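Local coordinates for protein glutamate racemase (Campylobacter jejuni, PDB 3UHF) that belongs to the Asp/Glu/hydantoin racemase family, folds as two parallel-sheet alpha/beta lobes, and holds D-glutamic acid in a pocket, at residues 68-71 with 72-76; 185-188 with 189-193; 256-259 with 260-264. One frame throughout, in Å; residues are numbered along the deposited sequence.

Contact 1: residues 68-71 with 72-76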
# COMPACT_ATOMS: atom_id res chain seq x y z
N LYS A 68 -15.03 -8.13 -5.83
CA LYS A 68 -15.06 -8.07 -4.36
C LYS A 68 -15.01 -9.43 -3.67
O LYS A 68 -14.19 -9.66 -2.78
CB LYS A 68 -16.30 -7.28 -3.90
CG LYS A 68 -16.53 -7.28 -2.39
CD LYS A 68 -17.67 -6.35 -1.97
CE LYS A 68 -19.02 -6.93 -2.31
NZ LYS A 68 -19.37 -8.09 -1.43
N ASP A 69 -15.90 -10.34 -4.08
CA ASP A 69 -15.97 -11.67 -3.46
C ASP A 69 -14.65 -12.44 -3.55
O ASP A 69 -14.22 -13.05 -2.57
CB ASP A 69 -17.10 -12.50 -4.07
CG ASP A 69 -18.47 -11.92 -3.77
OD1 ASP A 69 -18.58 -11.09 -2.83
OD2 ASP A 69 -19.44 -12.29 -4.46
N THR A 70 -14.01 -12.41 -4.71
CA THR A 70 -12.72 -13.06 -4.90
C THR A 70 -11.63 -12.44 -4.02
O THR A 70 -10.86 -13.16 -3.37
CB THR A 70 -12.29 -12.99 -6.39
OG1 THR A 70 -13.26 -13.66 -7.20
CG2 THR A 70 -10.93 -13.64 -6.60
N ILE A 71 -11.57 -11.12 -4.01
CA ILE A 71 -10.59 -10.39 -3.21
C ILE A 71 -10.73 -10.73 -1.73
O ILE A 71 -9.74 -11.02 -1.05
CB ILE A 71 -10.74 -8.87 -3.41
CG1 ILE A 71 -10.32 -8.49 -4.84
CG2 ILE A 71 -9.89 -8.09 -2.39
CD1 ILE A 71 -10.86 -7.12 -5.30
N ILE A 72 -11.96 -10.72 -1.23
CA ILE A 72 -12.19 -11.04 0.17
C ILE A 72 -11.78 -12.48 0.48
O ILE A 72 -11.09 -12.75 1.46
CB ILE A 72 -13.64 -10.79 0.56
CG1 ILE A 72 -13.93 -9.28 0.54
CG2 ILE A 72 -13.93 -11.38 1.94
CD1 ILE A 72 -15.36 -8.92 0.90
N LYS A 73 -12.18 -13.40 -0.39
CA LYS A 73 -11.85 -14.80 -0.22
C LYS A 73 -10.33 -14.99 -0.14
O LYS A 73 -9.83 -15.64 0.76
CB LYS A 73 -12.41 -15.62 -1.39
CG LYS A 73 -12.04 -17.09 -1.38
CD LYS A 73 -12.36 -17.73 -2.73
CE LYS A 73 -11.99 -19.21 -2.74
NZ LYS A 73 -12.20 -19.84 -4.08
N PHE A 74 -9.61 -14.40 -1.09
CA PHE A 74 -8.15 -14.50 -1.11
C PHE A 74 -7.49 -13.91 0.16
O PHE A 74 -6.53 -14.46 0.68
CB PHE A 74 -7.58 -13.81 -2.36
CG PHE A 74 -7.82 -14.57 -3.66
CD1 PHE A 74 -8.44 -15.82 -3.65
CD2 PHE A 74 -7.43 -14.04 -4.87
CE1 PHE A 74 -8.66 -16.52 -4.83
CE2 PHE A 74 -7.65 -14.75 -6.06
CZ PHE A 74 -8.26 -15.98 -6.03
N CYS A 75 -8.00 -12.78 0.63
CA CYS A 75 -7.45 -12.16 1.84
C CYS A 75 -7.65 -13.03 3.08
O CYS A 75 -6.76 -13.15 3.92
CB CYS A 75 -8.07 -10.77 2.07
SG CYS A 75 -7.56 -9.57 0.82
N LEU A 76 -8.83 -13.62 3.20
CA LEU A 76 -9.09 -14.51 4.33
C LEU A 76 -8.16 -15.72 4.31
O LEU A 76 -7.74 -16.21 5.36
CB LEU A 76 -10.56 -14.94 4.39
CG LEU A 76 -11.52 -13.84 4.86
CD1 LEU A 76 -12.97 -14.26 4.69
CD2 LEU A 76 -11.24 -13.46 6.32

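Contact 2: residues 185-188 with 189-193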
# COMPACT_ATOMS: atom_id res chain seq x y z
N SER A 185 3.43 8.10 -22.58
CA SER A 185 2.20 7.88 -23.34
C SER A 185 1.07 7.35 -22.46
O SER A 185 -0.10 7.69 -22.67
CB SER A 185 2.47 6.93 -24.51
OG SER A 185 3.38 7.51 -25.42
N ALA A 186 1.40 6.51 -21.49
CA ALA A 186 0.40 6.00 -20.55
C ALA A 186 -0.14 7.14 -19.69
O ALA A 186 -1.34 7.24 -19.43
CB ALA A 186 1.01 4.94 -19.67
N MET A 187 0.76 7.99 -19.23
CA MET A 187 0.35 9.13 -18.43
C MET A 187 -0.56 10.06 -19.23
O MET A 187 -1.58 10.54 -18.72
CB MET A 187 1.56 9.86 -17.85
CG MET A 187 2.27 9.03 -16.81
SD MET A 187 3.53 9.94 -15.87
CE MET A 187 4.70 10.32 -17.17
N GLU A 188 -0.21 10.29 -20.49
CA GLU A 188 -1.03 11.14 -21.34
C GLU A 188 -2.39 10.51 -21.57
O GLU A 188 -3.42 11.20 -21.60
CB GLU A 188 -0.33 11.46 -22.66
CG GLU A 188 0.88 12.36 -22.48
CD GLU A 188 1.69 12.56 -23.75
OE1 GLU A 188 1.40 11.90 -24.78
OE2 GLU A 188 2.63 13.38 -23.71
N TYR A 189 -2.40 9.18 -21.70
CA TYR A 189 -3.64 8.45 -21.90
C TYR A 189 -4.58 8.62 -20.71
O TYR A 189 -5.75 8.95 -20.88
CB TYR A 189 -3.34 6.96 -22.12
CG TYR A 189 -4.56 6.06 -22.16
CD1 TYR A 189 -5.34 5.98 -23.30
CD2 TYR A 189 -4.89 5.27 -21.07
CE1 TYR A 189 -6.45 5.14 -23.35
CE2 TYR A 189 -6.00 4.43 -21.11
CZ TYR A 189 -6.77 4.37 -22.25
OH TYR A 189 -7.86 3.53 -22.30
N TYR A 190 -4.07 8.39 -19.50
CA TYR A 190 -4.93 8.47 -18.33
C TYR A 190 -5.25 9.91 -17.93
O TYR A 190 -6.32 10.18 -17.42
CB TYR A 190 -4.32 7.74 -17.13
CG TYR A 190 -4.37 6.24 -17.26
CD1 TYR A 190 -3.20 5.49 -17.29
CD2 TYR A 190 -5.58 5.58 -17.40
CE1 TYR A 190 -3.25 4.10 -17.43
CE2 TYR A 190 -5.64 4.20 -17.54
CZ TYR A 190 -4.47 3.47 -17.56
OH TYR A 190 -4.54 2.10 -17.70
N PHE A 191 -4.32 10.82 -18.17
CA PHE A 191 -4.43 12.15 -17.56
C PHE A 191 -4.82 13.25 -18.55
O PHE A 191 -4.76 14.43 -18.24
CB PHE A 191 -3.12 12.52 -16.86
CG PHE A 191 -2.72 11.55 -15.78
CD1 PHE A 191 -1.37 11.25 -15.59
CD2 PHE A 191 -3.66 10.96 -14.95
CE1 PHE A 191 -0.98 10.36 -14.59
CE2 PHE A 191 -3.27 10.08 -13.94
CZ PHE A 191 -1.92 9.77 -13.76
N LYS A 192 -5.20 12.85 -19.77
CA LYS A 192 -5.63 13.82 -20.75
C LYS A 192 -6.86 14.58 -20.24
O LYS A 192 -7.80 13.98 -19.72
CB LYS A 192 -5.91 13.15 -22.09
CG LYS A 192 -5.11 13.78 -23.23
CD LYS A 192 -3.65 14.01 -22.83
CE LYS A 192 -2.97 15.04 -23.73
NZ LYS A 192 -3.08 14.72 -25.18
N ASN A 193 -6.83 15.90 -20.37
CA ASN A 193 -7.93 16.73 -19.91
C ASN A 193 -8.24 16.54 -18.42
O ASN A 193 -9.38 16.65 -17.98
CB ASN A 193 -9.19 16.49 -20.76
CG ASN A 193 -8.92 16.67 -22.23
OD1 ASN A 193 -9.31 15.83 -23.05
ND2 ASN A 193 -8.26 17.77 -22.59

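Contact 3: residues 256-259 with 260-264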
# COMPACT_ATOMS: atom_id res chain seq x y z
N SER A 256 3.98 -18.23 -5.04
CA SER A 256 4.73 -18.76 -6.19
C SER A 256 6.11 -18.12 -6.25
O SER A 256 6.27 -16.98 -5.86
CB SER A 256 3.97 -18.51 -7.49
OG SER A 256 3.87 -17.13 -7.77
N ASP A 257 7.10 -18.88 -6.74
CA ASP A 257 8.43 -18.34 -7.04
C ASP A 257 8.92 -17.31 -6.02
O ASP A 257 9.10 -16.14 -6.35
CB ASP A 257 8.43 -17.72 -8.44
CG ASP A 257 9.84 -17.41 -8.95
OD1 ASP A 257 10.82 -17.81 -8.28
OD2 ASP A 257 9.96 -16.77 -10.01
N VAL A 258 9.11 -17.75 -4.78
CA VAL A 258 9.48 -16.84 -3.71
C VAL A 258 10.86 -16.21 -3.94
O VAL A 258 11.11 -15.09 -3.50
CB VAL A 258 9.37 -17.50 -2.32
CG1 VAL A 258 10.48 -18.54 -2.11
CG2 VAL A 258 9.39 -16.44 -1.22
N GLU A 259 11.74 -16.91 -4.65
CA GLU A 259 13.08 -16.38 -4.88
C GLU A 259 13.05 -15.10 -5.72
O GLU A 259 13.86 -14.20 -5.53
CB GLU A 259 14.00 -17.44 -5.50
CG GLU A 259 14.33 -18.59 -4.54
CD GLU A 259 14.86 -18.11 -3.19
OE1 GLU A 259 14.48 -18.69 -2.15
OE2 GLU A 259 15.67 -17.15 -3.17
N SER A 260 12.10 -15.03 -6.66
CA SER A 260 11.93 -13.82 -7.45
C SER A 260 11.48 -12.66 -6.55
O SER A 260 11.91 -11.52 -6.73
CB SER A 260 10.91 -14.05 -8.56
OG SER A 260 10.65 -12.86 -9.28
N LEU A 261 10.60 -12.96 -5.60
CA LEU A 261 10.12 -11.95 -4.66
C LEU A 261 11.27 -11.41 -3.82
O LEU A 261 11.42 -10.20 -3.67
CB LEU A 261 9.03 -12.51 -3.75
CG LEU A 261 8.67 -11.60 -2.56
CD1 LEU A 261 8.16 -10.26 -3.04
CD2 LEU A 261 7.65 -12.27 -1.65
N LYS A 262 12.08 -12.31 -3.27
CA LYS A 262 13.24 -11.92 -2.48
C LYS A 262 14.20 -11.07 -3.29
O LYS A 262 14.74 -10.09 -2.79
CB LYS A 262 13.96 -13.16 -1.93
CG LYS A 262 13.14 -13.96 -0.92
CD LYS A 262 13.87 -15.23 -0.52
CE LYS A 262 13.06 -16.05 0.47
NZ LYS A 262 13.68 -17.38 0.76
N ASN A 263 14.42 -11.46 -4.55
CA ASN A 263 15.31 -10.72 -5.43
C ASN A 263 14.85 -9.29 -5.62
O ASN A 263 15.65 -8.35 -5.52
CB ASN A 263 15.43 -11.41 -6.79
CG ASN A 263 16.29 -10.63 -7.77
OD1 ASN A 263 17.52 -10.62 -7.66
ND2 ASN A 263 15.65 -9.99 -8.73
N THR A 264 13.56 -9.12 -5.90
CA THR A 264 12.98 -7.79 -6.06
C THR A 264 13.13 -7.00 -4.76
O THR A 264 13.45 -5.81 -4.78
CB THR A 264 11.49 -7.87 -6.44
OG1 THR A 264 11.35 -8.62 -7.66
CG2 THR A 264 10.91 -6.48 -6.64

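Contact 1: residues 68-71 with 72-76
The first two turns of helix 68-82, which lies on the lobe built round the five-stranded parallel sheet, are joined here by i to i+4 pairs, with the T70 methyl laid over one face of the F74 ring as the main side-chain contact. Backbone bonds run from I72 N to K68 O, K73 N to D69 O, F74 N to T70 O and C75 N to I71 O, the first of them at 2.9 Å and 167° at the hydrogen. T70 CG2 lies 3.8 Å from the centroid of the F74 ring, shifted toward the rim, a CH-pi contact. With T70 CG2 anti to the backbone N (OG1 chi1 -61°), the hydroxyl is directed back, and T70 OG1 is hydrogen-bonded to D67 OD2. The F74 ring also meets R60 in a cation-pi contact. On the buried side I71 and C75 face helix 95-100, I71 reaching T96 and Y100 and C75 reaching A97; T96 lines the D-glutamic acid pocket. K68 and I72 run side by side on another flank, K68 CG being 3.9 Å from I72 CD1. Beyond that point the lysine bends twice, and K68 NZ forms a salt bridge with D69 OD1 at 3.4 Å, its hydrogen bond weak.

Contact 2: residues 185-188 with 189-193
M187 and F191 meet one turn apart near the C-terminal end of helix 181-191, M187 CB lying 4.0 Å from F191 CD1 while the two side chains cross at a slant. The same pair is joined through the backbone, F191 N donating to M187 O at 2.8 Å, though the bond is bent to 140° at the hydrogen. Y190 N to A186 O is straighter, 3.0 Å and 164°, and Y189 N to S185 O completes the set. On the outer flank E188 CB approaches K192 CD at 4.2 Å; the charged ends do not meet, E188 OE1 and K192 NZ being 5.3 Å apart. Y189 and Y190 take different first torsions, Y189 CG anti to the backbone N (chi1 173°) and Y190 CG anti to the carbonyl carbon, and this sets Y189 CD2 3.7 Å above the plane of the Y190 ring, over its centre. A second shell fixes the polar ends: E188 OE2 is hydrogen-bonded to Q184 NE2, and Y190 OH to L168 N. Y190 also meets F169 edge-to-face. Farther out, M187 and F191 pack on L214 of helix 211-218, A186, M187 and F191 on helix 169-174, and F191 reaches L136 and I138, seating this helix against strand 135-139 of the four-stranded parallel sheet.

Contact 3: residues 256-259 with 260-264
D257 is the N-cap of helix 258-268, standing just ahead of the first turn, its side chain accepting from S260 N. The capping bond, S260 N to D257 OD1, is weak at 3.5 Å; the backbone bond S260 N to D257 O is weak too, 3.2 Å. A first torsion of -168° carries the D257 carboxylate forward over the start of the helix. Among the regular backbone bonds, K262 N to V258 O is 3.0 Å long and 166° at the hydrogen, and N263 N to E259 O follows it. A single salt bridge crosses the turn, K262 NZ to E259 OE1 at 3.3 Å, the amine arriving on the syn side and 31° out of the carboxylate plane. E259 bends at chi2 while K262 runs extended beyond CG, and the two cross. Apolar contact is slight: V258 CG2 lies 4.1 Å from K262 CE. Inward, L261 packs on A254, V34 and L37, holding the helix to strand 249-254 and helix 37-45. D257 caps the helix and E259 lies in its first turn, so both carboxylates would be expected to interact favourably with the helix dipole.

How the contacts relate
Each contact spans two adjoining segments and is local to its own helix (68-82, 181-191, 258-268) or its start, so none closes a long loop; they come in series without nesting or crossing. From the N terminus, contact 1 lies on the helix after strand 51-56, which packs on helix 95-100. Contact 2 lies on the helix preceding strand 199-202, against helices 169-174 and 211-218. Contact 3 follows edge strand 249-254, which returns the chain to the five-stranded sheet, and its helix packs on that strand and helix 37-45. Contacts 1 and 3 thus belong to one lobe, centres 23 Å apart, and contact 2 to the other, its centre 31 and 32 Å from theirs.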